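Local coordinates for laccase (Uncultured bacterium, PDB 4F7K), which probably oxidises phenolic and related substrates with dioxygen as a multicopper oxidase, reducing the oxygen to water, at residues E202-G206 against A237-T241; D130-I134 against V172-V178; I134-D139 against I189-R195; A13-P17 against W140-E144. All blocks are in the same frame, centred on the assembly; numbering follows the deposited sequence. Where two conformers were deposited one is given.

Interactions 1, 2 and 3 belong to one mixed sheet, the one that runs through strands 131-140, 183-190 and 232-239. Interaction 3 is the buried one, about 8 Å from the centre of the chain to its own centre. Interactions 1 and 2 lie further out and are partly buried; their centres are about 14 Å apart and they meet through Val239 and Val178. Interactions 2 and 3 share strand 131-140 and Ile134. Interaction 2 is antiparallel pairing with a loop packed beside it; interaction 3 is parallel pairing that ends in polar side chains. Interaction 4 joins the loop after strand 4-13 to the end of strand 131-140 and the loop beyond it, through apolar contacts without a hydrogen bond.

Interaction 1: E202-G206 against A237-T241; sequences EGVEG and ADVIT
Strands 204-206 and 237-239 run antiparallel, with 153° between their directions and their axes 4.2 Å apart at closest approach. Glu205 and Asp238 form the hydrogen-bonded pair. Asp238 N gives to Glu205 O at 2.7 Å, and Glu205 N gives to Asp238 O at 2.9 Å. The pairing runs on past the strand ends, where Ile240 N reaches Gly203 O at 3.1 Å. Val204 and Val239 are a non-hydrogen-bonded pair, as are Gly206 and Ala237. Gly206 CA and Ala237 CA are 3.8 Å apart, and a CB on Gly206 would point toward Ala237 and run into it.

Val204 and Val239 share one face of the sheet. Val204 CG1 and Val239 CG2 only approach, at 4.5 Å. Val204 packs closer on Ala237, Val204 CB to Ala237 CB at 3.8 Å. On the Glu205 face, Ile240 lays its CG2 against Glu205 CB at 3.8 Å. The CG1 branch of Ile240 sits between its own backbone N and carbonyl carbon (chi1 59°) and lies beside the Gly203 carbonyl. The carboxylate of Asp238 turns to Arg183 in a salt bridge. Ile245 touches both valines from strand 245-249.

This is antiparallel pairing within a mixed sheet, drawn close at Gly206. It is consistent with the cupredoxin-like beta-sandwich of multicopper oxidases.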
loop_
_atom_site.group_PDB
_atom_site.type_symbol
_atom_site.label_atom_id
_atom_site.label_comp_id
_atom_site.label_asym_id
_atom_site.label_seq_id
_atom_site.Cartn_x
_atom_site.Cartn_y
_atom_site.Cartn_z
ATOM N N GLU A 202 17.505 6.089 8.195
ATOM C CA GLU A 202 18.817 6.291 8.834
ATOM C C GLU A 202 19.540 4.980 9.085
ATOM O O GLU A 202 18.899 3.947 9.257
ATOM C CB GLU A 202 18.667 7.083 10.124
ATOM C CG GLU A 202 18.195 8.510 9.860
ATOM C CD GLU A 202 18.083 9.337 11.102
ATOM O OE1 GLU A 202 18.440 8.854 12.201
ATOM O OE2 GLU A 202 17.631 10.489 10.971
ATOM N N GLY A 203 20.880 5.027 9.054
ATOM C CA GLY A 203 21.729 3.858 9.343
ATOM C C GLY A 203 21.928 2.888 8.196
ATOM O O GLY A 203 22.519 1.833 8.373
ATOM N N VAL A 204 21.426 3.235 7.020
ATOM C CA VAL A 204 21.574 2.374 5.860
ATOM C C VAL A 204 21.928 3.205 4.650
ATOM O O VAL A 204 21.679 4.414 4.622
ATOM C CB VAL A 204 20.290 1.553 5.507
ATOM C CG1 VAL A 204 19.949 0.568 6.599
ATOM C CG2 VAL A 204 19.127 2.476 5.191
ATOM N N GLU A 205 22.475 2.529 3.643
ATOM C CA GLU A 205 22.834 3.161 2.381
ATOM C C GLU A 205 22.442 2.272 1.206
ATOM O O GLU A 205 22.798 1.088 1.151
ATOM C CB GLU A 205 24.342 3.456 2.328
ATOM C CG GLU A 205 24.731 4.536 1.330
ATOM C CD GLU A 205 26.160 5.014 1.510
ATOM O OE1 GLU A 205 27.078 4.165 1.554
ATOM O OE2 GLU A 205 26.363 6.244 1.596
ATOM N N GLY A 206 21.722 2.862 0.262
ATOM C CA GLY A 206 21.267 2.141 -0.910
ATOM C C GLY A 206 20.253 2.973 -1.651
ATOM O O GLY A 206 20.373 4.204 -1.682
ATOM N N ALA A 237 19.309 -1.680 0.590
ATOM C CA ALA A 237 20.368 -0.907 1.174
ATOM C C ALA A 237 21.236 -1.799 2.039
ATOM O O ALA A 237 20.832 -2.904 2.423
ATOM C CB ALA A 237 19.791 0.255 1.990
ATOM N N ASP A 238 22.448 -1.314 2.307
ATOM C CA ASP A 238 23.398 -1.998 3.160
ATOM C C ASP A 238 23.371 -1.328 4.520
ATOM O O ASP A 238 23.258 -0.092 4.616
ATOM C CB ASP A 238 24.807 -1.896 2.567
ATOM C CG ASP A 238 24.942 -2.615 1.217
ATOM O OD1 ASP A 238 24.551 -3.798 1.110
ATOM O OD2 ASP A 238 25.455 -1.987 0.260
ATOM N N VAL A 239 23.479 -2.137 5.569
ATOM C CA VAL A 239 23.518 -1.613 6.927
ATOM C C VAL A 239 24.910 -1.054 7.194
ATOM O O VAL A 239 25.891 -1.818 7.283
ATOM C CB VAL A 239 23.183 -2.696 7.951
ATOM C CG1 VAL A 239 23.202 -2.113 9.355
ATOM C CG2 VAL A 239 21.826 -3.335 7.623
ATOM N N ILE A 240 25.015 0.269 7.317
ATOM C CA ILE A 240 26.365 0.867 7.363
ATOM C C ILE A 240 26.969 1.095 8.751
ATOM O O ILE A 240 28.147 1.420 8.850
ATOM C CB ILE A 240 26.548 2.126 6.440
ATOM C CG1 ILE A 240 25.575 3.241 6.792
ATOM C CG2 ILE A 240 26.420 1.752 4.969
ATOM C CD1 ILE A 240 25.826 4.512 5.976
ATOM N N THR A 241 26.196 0.898 9.818
ATOM C CA THR A 241 26.732 1.170 11.160
ATOM C C THR A 241 26.235 0.221 12.266
ATOM O O THR A 241 25.592 -0.785 11.974
ATOM C CB THR A 241 26.542 2.668 11.547
ATOM O OG1 THR A 241 27.483 3.022 12.577
ATOM C CG2 THR A 241 25.089 2.958 11.974
#

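Interaction 2: D130-I134 against V172-V178; sequences DHDLI and VEPVTPV
Ile134 N gives a nearly straight hydrogen bond to Glu173 O, 2.8 Å long with 168° at the hydrogen. Glu173 N returns one to Ile134 O. The two residues are therefore an antiparallel hydrogen-bonded pair, with Ile134 CB and Glu173 CB 4.4 Å apart on one face. The Glu173 chain bends at chi2 (60°) and its end leads away, where Glu173 OE1 is hydrogen-bonded to a glycerol that probably came from the crystallisation liquor.

After Glu173 the chain leaves the strand through a cis peptide bond to Pro174. The loop then arches past Leu133 and His131. Leu133 CD2 meets Pro174 CD at 3.7 Å, the leucine running roughly perpendicular to the proline. Thr176 CG2 lies 3.8 Å from the same methyl, Leu133 CD2. It also touches His131 CD2, coming obliquely to the ring.

Val178 covers one face of the imidazole. Its CG2 sits 3.7 Å from the centroid of the His131 ring, a CH-pi contact somewhat displaced toward the rim. His131 CG is anti to its carbonyl carbon (chi1 -61°), which carries the ring toward the loop. An alanine here would remove the imidazole and is likely to leave Val178 CG2 without the ring face it rests on and Thr176 CG2 without one of its neighbours.

Strand 131-140 lies between strands 167-173 and 183-190. Asp132 points away from the loop and pairs with Arg187 of strand 183-190. Ile261 of strand 256-261 packs on Leu133, Val172 and Val178. Pro118 and Ile120 of strand 116-122 meet Ile134.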
loop_
_atom_site.group_PDB
_atom_site.type_symbol
_atom_site.label_atom_id
_atom_site.label_comp_id
_atom_site.label_asym_id
_atom_site.label_seq_id
_atom_site.Cartn_x
_atom_site.Cartn_y
_atom_site.Cartn_z
ATOM N N ASP A 130 20.296 -10.240 2.608
ATOM C CA ASP A 130 20.310 -11.011 3.860
ATOM C C ASP A 130 18.969 -11.048 4.600
ATOM O O ASP A 130 18.631 -12.054 5.201
ATOM C CB ASP A 130 21.415 -10.506 4.791
ATOM C CG ASP A 130 22.776 -10.641 4.177
ATOM O OD1 ASP A 130 23.105 -11.761 3.717
ATOM O OD2 ASP A 130 23.514 -9.636 4.151
ATOM N N HIS A 131 18.216 -9.953 4.565
ATOM C CA HIS A 131 16.904 -9.896 5.225
ATOM C C HIS A 131 15.929 -9.117 4.372
ATOM O O HIS A 131 16.277 -8.094 3.781
ATOM C CB HIS A 131 16.991 -9.231 6.597
ATOM C CG HIS A 131 17.880 -9.944 7.566
ATOM N ND1 HIS A 131 19.207 -9.612 7.742
ATOM C CD2 HIS A 131 17.635 -10.979 8.404
ATOM C CE1 HIS A 131 19.736 -10.401 8.657
ATOM N NE2 HIS A 131 18.807 -11.246 9.069
ATOM N N ASP A 132 14.704 -9.618 4.329
ATOM C CA ASP A 132 13.635 -9.050 3.553
ATOM C C ASP A 132 12.532 -8.697 4.547
ATOM O O ASP A 132 11.794 -9.574 4.995
ATOM C CB ASP A 132 13.175 -10.087 2.517
ATOM C CG ASP A 132 12.083 -9.568 1.586
ATOM O OD1 ASP A 132 11.364 -8.572 1.924
ATOM O OD2 ASP A 132 11.930 -10.191 0.503
ATOM N N LEU A 133 12.435 -7.403 4.875
ATOM C CA LEU A 133 11.532 -6.910 5.931
ATOM C C LEU A 133 10.434 -6.022 5.363
ATOM O O LEU A 133 10.655 -5.288 4.394
ATOM C CB LEU A 133 12.307 -6.137 7.016
ATOM C CG LEU A 133 13.584 -6.841 7.507
ATOM C CD1 LEU A 133 14.542 -5.914 8.271
ATOM C CD2 LEU A 133 13.280 -8.120 8.314
ATOM N N ILE A 134 9.249 -6.105 5.971
ATOM C CA ILE A 134 8.104 -5.317 5.546
ATOM C C ILE A 134 7.865 -4.238 6.592
ATOM O O ILE A 134 7.815 -4.541 7.776
ATOM C CB ILE A 134 6.864 -6.232 5.400
ATOM C CG1 ILE A 134 7.028 -7.175 4.192
ATOM C CG2 ILE A 134 5.557 -5.425 5.342
ATOM C CD1 ILE A 134 6.153 -8.435 4.252
ATOM N N VAL A 172 7.472 -3.433 11.868
ATOM C CA VAL A 172 8.462 -4.165 11.121
ATOM C C VAL A 172 8.084 -5.634 11.183
ATOM O O VAL A 172 7.795 -6.162 12.256
ATOM C CB VAL A 172 9.902 -3.939 11.705
ATOM C CG1 VAL A 172 10.918 -4.693 10.912
ATOM C CG2 VAL A 172 10.256 -2.442 11.680
ATOM N N GLU A 173 8.020 -6.269 10.027
ATOM C CA GLU A 173 7.644 -7.678 9.953
ATOM C C GLU A 173 8.615 -8.407 9.050
ATOM O O GLU A 173 8.740 -8.032 7.889
ATOM C CB GLU A 173 6.222 -7.827 9.414
ATOM C CG GLU A 173 5.791 -9.286 9.131
ATOM C CD GLU A 173 5.831 -10.166 10.358
ATOM O OE1 GLU A 173 5.272 -9.764 11.398
ATOM O OE2 GLU A 173 6.430 -11.269 10.281
ATOM N N PRO A 174 9.330 -9.425 9.583
ATOM C CA PRO A 174 9.326 -9.838 11.006
ATOM C C PRO A 174 10.294 -8.977 11.814
ATOM O O PRO A 174 11.103 -8.264 11.226
ATOM C CB PRO A 174 9.846 -11.276 10.946
ATOM C CG PRO A 174 10.871 -11.221 9.791
ATOM C CD PRO A 174 10.245 -10.264 8.771
ATOM N N VAL A 175 10.193 -9.017 13.136
ATOM C CA VAL A 175 11.191 -8.390 13.988
ATOM C C VAL A 175 12.336 -9.374 14.130
ATOM O O VAL A 175 12.197 -10.476 14.677
ATOM C CB VAL A 175 10.658 -8.038 15.382
ATOM C CG1 VAL A 175 11.832 -7.636 16.289
ATOM C CG2 VAL A 175 9.582 -6.922 15.276
ATOM N N THR A 176 13.475 -8.979 13.613
ATOM C CA THR A 176 14.539 -9.904 13.456
ATOM C C THR A 176 15.783 -9.084 13.704
ATOM O O THR A 176 15.793 -7.894 13.413
ATOM C CB THR A 176 14.455 -10.566 12.048
ATOM O OG1 THR A 176 14.787 -11.951 12.153
ATOM C CG2 THR A 176 15.344 -9.878 11.006
ATOM N N PRO A 177 16.817 -9.700 14.287
ATOM C CA PRO A 177 18.018 -8.914 14.507
ATOM C C PRO A 177 18.846 -8.887 13.230
ATOM O O PRO A 177 18.981 -9.907 12.553
ATOM C CB PRO A 177 18.741 -9.676 15.619
ATOM C CG PRO A 177 18.253 -11.105 15.508
ATOM C CD PRO A 177 16.983 -11.112 14.691
ATOM N N VAL A 178 19.379 -7.718 12.911
ATOM C CA VAL A 178 20.124 -7.506 11.674
ATOM C C VAL A 178 21.570 -7.128 12.027
ATOM O O VAL A 178 21.819 -6.524 13.077
ATOM C CB VAL A 178 19.367 -6.456 10.812
ATOM C CG1 VAL A 178 20.278 -5.611 9.942
ATOM C CG2 VAL A 178 18.286 -7.139 9.988
#

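Interaction 3: I134-D139 against I189-R195; sequences IIMIDD and INVATDR
At chi1 -156° the carboxylate of Asp138 swings away from the backbone N and lies against Val191 and Ala192. Asp138 CB meets Val191 CG2 at 3.5 Å, one side chain set across the other. Asp139 CG stands between its backbone N and carbonyl carbon (chi1 82°), turned to Arg195. In the arginine conformer given, Asp139 OD2 lies at the guanidinium edge, 3.5 Å from Arg195 NE, a long salt bridge. A water links Asp139 OD1 to Asp194 N.

The backbones pair in parallel. Ile189 N binds Ile135 O, and Ile137 N binds Ile189 O at 2.8 Å. Ile137 O then takes Val191 N at 2.9 Å and, weakly, Ala192 N. Met136 CG packs on Val191 CG1.

Asn190 OD1 accepts from Ala192 N at 2.9 Å, while Asn190 ND2 gives to Arg195 O and to Leu227 O. A leucine in its place would probably take from Ala192 N its bond to the side chain and deprive the carbonyls of Arg195 and Leu227 of this donor.

Asn190 thus makes an Asx turn where strand 183-190 ends, closing a parallel strand pair consistent with a cupredoxin-like domain.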
loop_
_atom_site.group_PDB
_atom_site.type_symbol
_atom_site.label_atom_id
_atom_site.label_comp_id
_atom_site.label_asym_id
_atom_site.label_seq_id
_atom_site.Cartn_x
_atom_site.Cartn_y
_atom_site.Cartn_z
ATOM N N ILE A 134 9.249 -6.105 5.971
ATOM C CA ILE A 134 8.104 -5.317 5.546
ATOM C C ILE A 134 7.865 -4.238 6.592
ATOM O O ILE A 134 7.815 -4.541 7.776
ATOM C CB ILE A 134 6.864 -6.232 5.400
ATOM C CG1 ILE A 134 7.028 -7.175 4.192
ATOM C CG2 ILE A 134 5.557 -5.425 5.342
ATOM C CD1 ILE A 134 6.153 -8.435 4.252
ATOM N N ILE A 135 7.701 -2.991 6.151
ATOM C CA ILE A 135 7.566 -1.866 7.053
ATOM C C ILE A 135 6.244 -1.181 6.776
ATOM O O ILE A 135 6.114 -0.434 5.776
ATOM C CB ILE A 135 8.683 -0.785 6.846
ATOM C CG1 ILE A 135 10.041 -1.421 6.502
ATOM C CG2 ILE A 135 8.723 0.186 8.036
ATOM C CD1 ILE A 135 10.579 -2.330 7.523
ATOM N N MET A 136 5.294 -1.392 7.686
ATOM C CA MET A 136 3.966 -0.827 7.566
ATOM C C MET A 136 3.866 0.383 8.491
ATOM O O MET A 136 4.024 0.284 9.742
ATOM C CB MET A 136 2.880 -1.889 7.846
ATOM C CG MET A 136 2.763 -2.947 6.719
ATOM S SD MET A 136 2.017 -4.541 7.267
ATOM C CE MET A 136 3.311 -5.275 8.302
ATOM N N ILE A 137 3.658 1.537 7.882
ATOM C CA ILE A 137 3.595 2.762 8.655
ATOM C C ILE A 137 2.141 3.190 8.774
ATOM O O ILE A 137 1.418 3.239 7.786
ATOM C CB ILE A 137 4.474 3.874 8.037
ATOM C CG1 ILE A 137 5.912 3.361 7.863
ATOM C CG2 ILE A 137 4.449 5.135 8.901
ATOM C CD1 ILE A 137 6.882 4.343 7.146
ATOM N N ASP A 138 1.703 3.447 10.002
ATOM C CA ASP A 138 0.299 3.815 10.245
ATOM C C ASP A 138 0.323 4.861 11.360
ATOM O O ASP A 138 1.309 5.003 12.086
ATOM C CB ASP A 138 -0.471 2.546 10.666
ATOM C CG ASP A 138 -1.982 2.610 10.403
ATOM O OD1 ASP A 138 -2.490 3.686 9.962
ATOM O OD2 ASP A 138 -2.645 1.532 10.661
ATOM N N ASP A 139 -0.729 5.645 11.494
ATOM C CA ASP A 139 -0.820 6.419 12.728
ATOM C C ASP A 139 -2.110 6.168 13.473
ATOM O O ASP A 139 -3.012 5.509 12.958
ATOM C CB ASP A 139 -0.543 7.885 12.486
ATOM C CG ASP A 139 -1.716 8.587 11.985
ATOM O OD1 ASP A 139 -2.380 7.984 11.105
ATOM O OD2 ASP A 139 -1.972 9.699 12.494
ATOM N N ILE A 189 5.402 0.398 3.293
ATOM C CA ILE A 189 4.033 0.542 2.913
ATOM C C ILE A 189 3.387 1.563 3.820
ATOM O O ILE A 189 3.424 1.387 5.050
ATOM C CB ILE A 189 3.244 -0.777 3.055
ATOM C CG1 ILE A 189 3.969 -1.930 2.346
ATOM C CG2 ILE A 189 1.838 -0.563 2.512
ATOM C CD1 ILE A 189 3.347 -3.337 2.571
ATOM N N ASN A 190 2.791 2.600 3.225
ATOM C CA ASN A 190 1.993 3.557 3.997
ATOM C C ASN A 190 0.578 3.000 4.102
ATOM O O ASN A 190 -0.159 3.011 3.092
ATOM C CB ASN A 190 1.982 4.976 3.374
ATOM C CG ASN A 190 1.124 5.979 4.204
ATOM O OD1 ASN A 190 0.428 5.574 5.139
ATOM N ND2 ASN A 190 1.176 7.279 3.864
ATOM N N VAL A 191 0.232 2.441 5.275
ATOM C CA VAL A 191 -1.075 1.804 5.450
ATOM C C VAL A 191 -2.065 2.740 6.153
ATOM O O VAL A 191 -3.204 2.366 6.389
ATOM C CB VAL A 191 -0.996 0.442 6.198
ATOM C CG1 VAL A 191 -0.063 -0.524 5.446
ATOM C CG2 VAL A 191 -0.526 0.626 7.689
ATOM N N ALA A 192 -1.633 3.955 6.484
ATOM C CA ALA A 192 -2.580 4.980 6.949
ATOM C C ALA A 192 -3.621 5.338 5.884
ATOM O O ALA A 192 -3.364 5.280 4.675
ATOM C CB ALA A 192 -1.830 6.250 7.419
ATOM N N THR A 193 -4.819 5.686 6.315
ATOM C CA THR A 193 -5.840 6.076 5.369
ATOM C C THR A 193 -5.800 7.612 5.115
ATOM O O THR A 193 -6.322 8.110 4.127
ATOM C CB THR A 193 -7.246 5.658 5.901
ATOM O OG1 THR A 193 -7.455 6.071 7.282
ATOM C CG2 THR A 193 -7.416 4.166 5.792
ATOM N N ASP A 194 -5.214 8.359 6.040
ATOM C CA ASP A 194 -5.498 9.793 6.108
ATOM C C ASP A 194 -4.287 10.654 6.303
ATOM O O ASP A 194 -4.453 11.852 6.472
ATOM C CB ASP A 194 -6.561 10.124 7.182
ATOM C CG ASP A 194 -7.950 9.661 6.790
ATOM O OD1 ASP A 194 -8.577 10.312 5.928
ATOM O OD2 ASP A 194 -8.431 8.631 7.341
ATOM N N ARG A 195 -3.102 10.058 6.262
ATOM C CA ARG A 195 -1.824 10.726 6.557
ATOM C C ARG A 195 -0.802 10.486 5.458
ATOM O O ARG A 195 -0.658 9.341 5.012
ATOM C CB ARG A 195 -1.239 10.193 7.875
ATOM C CG ARG A 195 -2.078 10.552 9.129
ATOM C CD ARG A 195 -2.188 12.068 9.286
ATOM N NE ARG A 195 -2.903 12.459 10.507
ATOM C CZ ARG A 195 -3.433 13.664 10.675
ATOM N NH1 ARG A 195 -3.301 14.547 9.709
ATOM N NH2 ARG A 195 -4.093 13.982 11.782
HETATM O O HOH W 1 -4.554 7.618 8.972
#

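Interaction 4: A13-P17 against W140-E144; sequences AQILP and WRITE
Ile15 lies over one face of the Trp140 indole. Its CG2 stands 3.7 Å from the centroid of the six-membered ring of Trp140 and 13° off the ring normal, a CH-pi contact. The CG1-CD1 branch reaches the pyrrole part, Ile15 CD1 lying 3.6 Å from Trp140 NE1. Both branches therefore rest on the indole. Ile15 CG2 is anti to its backbone N and CG1 is anti to its carbonyl carbon (chi1 -61°); these torsions spread CG2 over the six-membered ring and CD1 toward NE1.

Ile142 packs on Ile15 beside the indole contact. Ile142 CD1 presses on Ile15 CG2 at 3.5 Å, tighter than usual for two carbons. Leu16 adds a looser apolar contact from the next position, Leu16 CD2 to Ile142 CD1 at 4.1 Å. These two side chains come from opposing directions and overlap alongside each other.

Further out, Gln14 NE2 gives to Leu16 O at 3.0 Å, from above the carbonyl plane, and also to Glu20 O. Phe167 of strand 167-173 touches both Ile15 and Trp140, and Lys113 makes a cation-pi contact with Trp140.

No hydrogen bond joins the two segments. The loop after strand 4-13 meets the end of strand 131-140 and the loop beyond it through methyl groups and one aromatic face. Close fit and burial of apolar surface, rather than directional polar bonds, hold this direct contact together.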
loop_
_atom_site.group_PDB
_atom_site.type_symbol
_atom_site.label_atom_id
_atom_site.label_comp_id
_atom_site.label_asym_id
_atom_site.label_seq_id
_atom_site.Cartn_x
_atom_site.Cartn_y
_atom_site.Cartn_z
ATOM N N ALA A 13 -3.958 -5.766 19.551
ATOM C CA ALA A 13 -2.643 -5.463 19.010
ATOM C C ALA A 13 -1.874 -4.646 19.996
ATOM O O ALA A 13 -2.434 -3.742 20.610
ATOM C CB ALA A 13 -2.784 -4.692 17.712
ATOM N N GLN A 14 -0.583 -4.927 20.116
ATOM C CA GLN A 14 0.265 -4.095 20.944
ATOM C C GLN A 14 0.793 -2.926 20.119
ATOM O O GLN A 14 1.815 -3.045 19.446
ATOM C CB GLN A 14 1.408 -4.895 21.593
ATOM C CG GLN A 14 2.175 -4.132 22.711
ATOM C CD GLN A 14 1.306 -3.763 23.937
ATOM O OE1 GLN A 14 0.523 -4.554 24.393
ATOM N NE2 GLN A 14 1.466 -2.553 24.452
ATOM N N ILE A 15 0.092 -1.802 20.186
ATOM C CA ILE A 15 0.460 -0.609 19.444
ATOM C C ILE A 15 1.333 0.329 20.276
ATOM O O ILE A 15 2.441 0.690 19.838
ATOM C CB ILE A 15 -0.786 0.099 18.912
ATOM C CG1 ILE A 15 -1.513 -0.869 17.983
ATOM C CG2 ILE A 15 -0.373 1.380 18.198
ATOM C CD1 ILE A 15 -2.921 -0.542 17.689
ATOM N N LEU A 16 0.840 0.707 21.461
ATOM C CA LEU A 16 1.589 1.466 22.452
ATOM C C LEU A 16 2.798 0.632 22.898
ATOM O O LEU A 16 2.809 -0.573 22.700
ATOM C CB LEU A 16 0.692 1.798 23.678
ATOM C CG LEU A 16 -0.518 2.753 23.531
ATOM C CD1 LEU A 16 -1.429 2.754 24.785
ATOM C CD2 LEU A 16 -0.106 4.188 23.211
ATOM N N PRO A 17 3.826 1.268 23.482
ATOM C CA PRO A 17 5.022 0.587 23.925
ATOM C C PRO A 17 4.754 -0.539 24.915
ATOM O O PRO A 17 3.698 -0.573 25.563
ATOM C CB PRO A 17 5.778 1.691 24.659
ATOM C CG PRO A 17 5.424 2.920 23.918
ATOM C CD PRO A 17 3.975 2.732 23.581
ATOM N N TRP A 140 -2.182 6.604 14.723
ATOM C CA TRP A 140 -3.303 6.174 15.553
ATOM C C TRP A 140 -3.649 7.254 16.574
ATOM O O TRP A 140 -2.780 7.960 17.058
ATOM C CB TRP A 140 -3.008 4.894 16.362
ATOM C CG TRP A 140 -2.829 3.595 15.648
ATOM C CD1 TRP A 140 -3.762 2.620 15.420
ATOM C CD2 TRP A 140 -1.592 3.092 15.157
ATOM N NE1 TRP A 140 -3.173 1.546 14.752
ATOM C CE2 TRP A 140 -1.840 1.828 14.588
ATOM C CE3 TRP A 140 -0.294 3.604 15.139
ATOM C CZ2 TRP A 140 -0.844 1.073 14.026
ATOM C CZ3 TRP A 140 0.687 2.867 14.591
ATOM C CH2 TRP A 140 0.423 1.614 14.016
ATOM N N ARG A 141 -4.923 7.348 16.891
ATOM C CA ARG A 141 -5.368 8.179 18.002
ATOM C C ARG A 141 -5.851 7.178 19.019
ATOM O O ARG A 141 -6.867 6.510 18.821
ATOM C CB ARG A 141 -6.462 9.134 17.540
ATOM N N ILE A 142 -5.060 7.011 20.068
ATOM C CA ILE A 142 -5.319 5.977 21.101
ATOM C C ILE A 142 -5.526 6.637 22.461
ATOM O O ILE A 142 -4.726 7.481 22.842
ATOM C CB ILE A 142 -4.128 4.978 21.250
ATOM C CG1 ILE A 142 -3.615 4.519 19.910
ATOM C CG2 ILE A 142 -4.534 3.744 22.021
ATOM C CD1 ILE A 142 -2.477 3.448 20.004
ATOM N N THR A 143 -6.584 6.261 23.185
ATOM C CA THR A 143 -6.853 6.843 24.516
ATOM C C THR A 143 -5.847 6.324 25.536
ATOM O O THR A 143 -4.992 5.465 25.229
ATOM C CB THR A 143 -8.260 6.511 25.048
ATOM O OG1 THR A 143 -8.369 5.092 25.274
ATOM C CG2 THR A 143 -9.358 6.986 24.083
ATOM N N GLU A 144 -5.974 6.849 26.751
ATOM C CA GLU A 144 -5.145 6.476 27.890
ATOM C C GLU A 144 -5.178 4.982 28.216
ATOM O O GLU A 144 -4.150 4.412 28.583
ATOM C CB GLU A 144 -5.435 7.343 29.139
ATOM C CG GLU A 144 -6.856 7.941 29.279
ATOM C CD GLU A 144 -7.321 8.732 28.030
ATOM O OE1 GLU A 144 -6.447 9.274 27.317
ATOM O OE2 GLU A 144 -8.546 8.805 27.749
#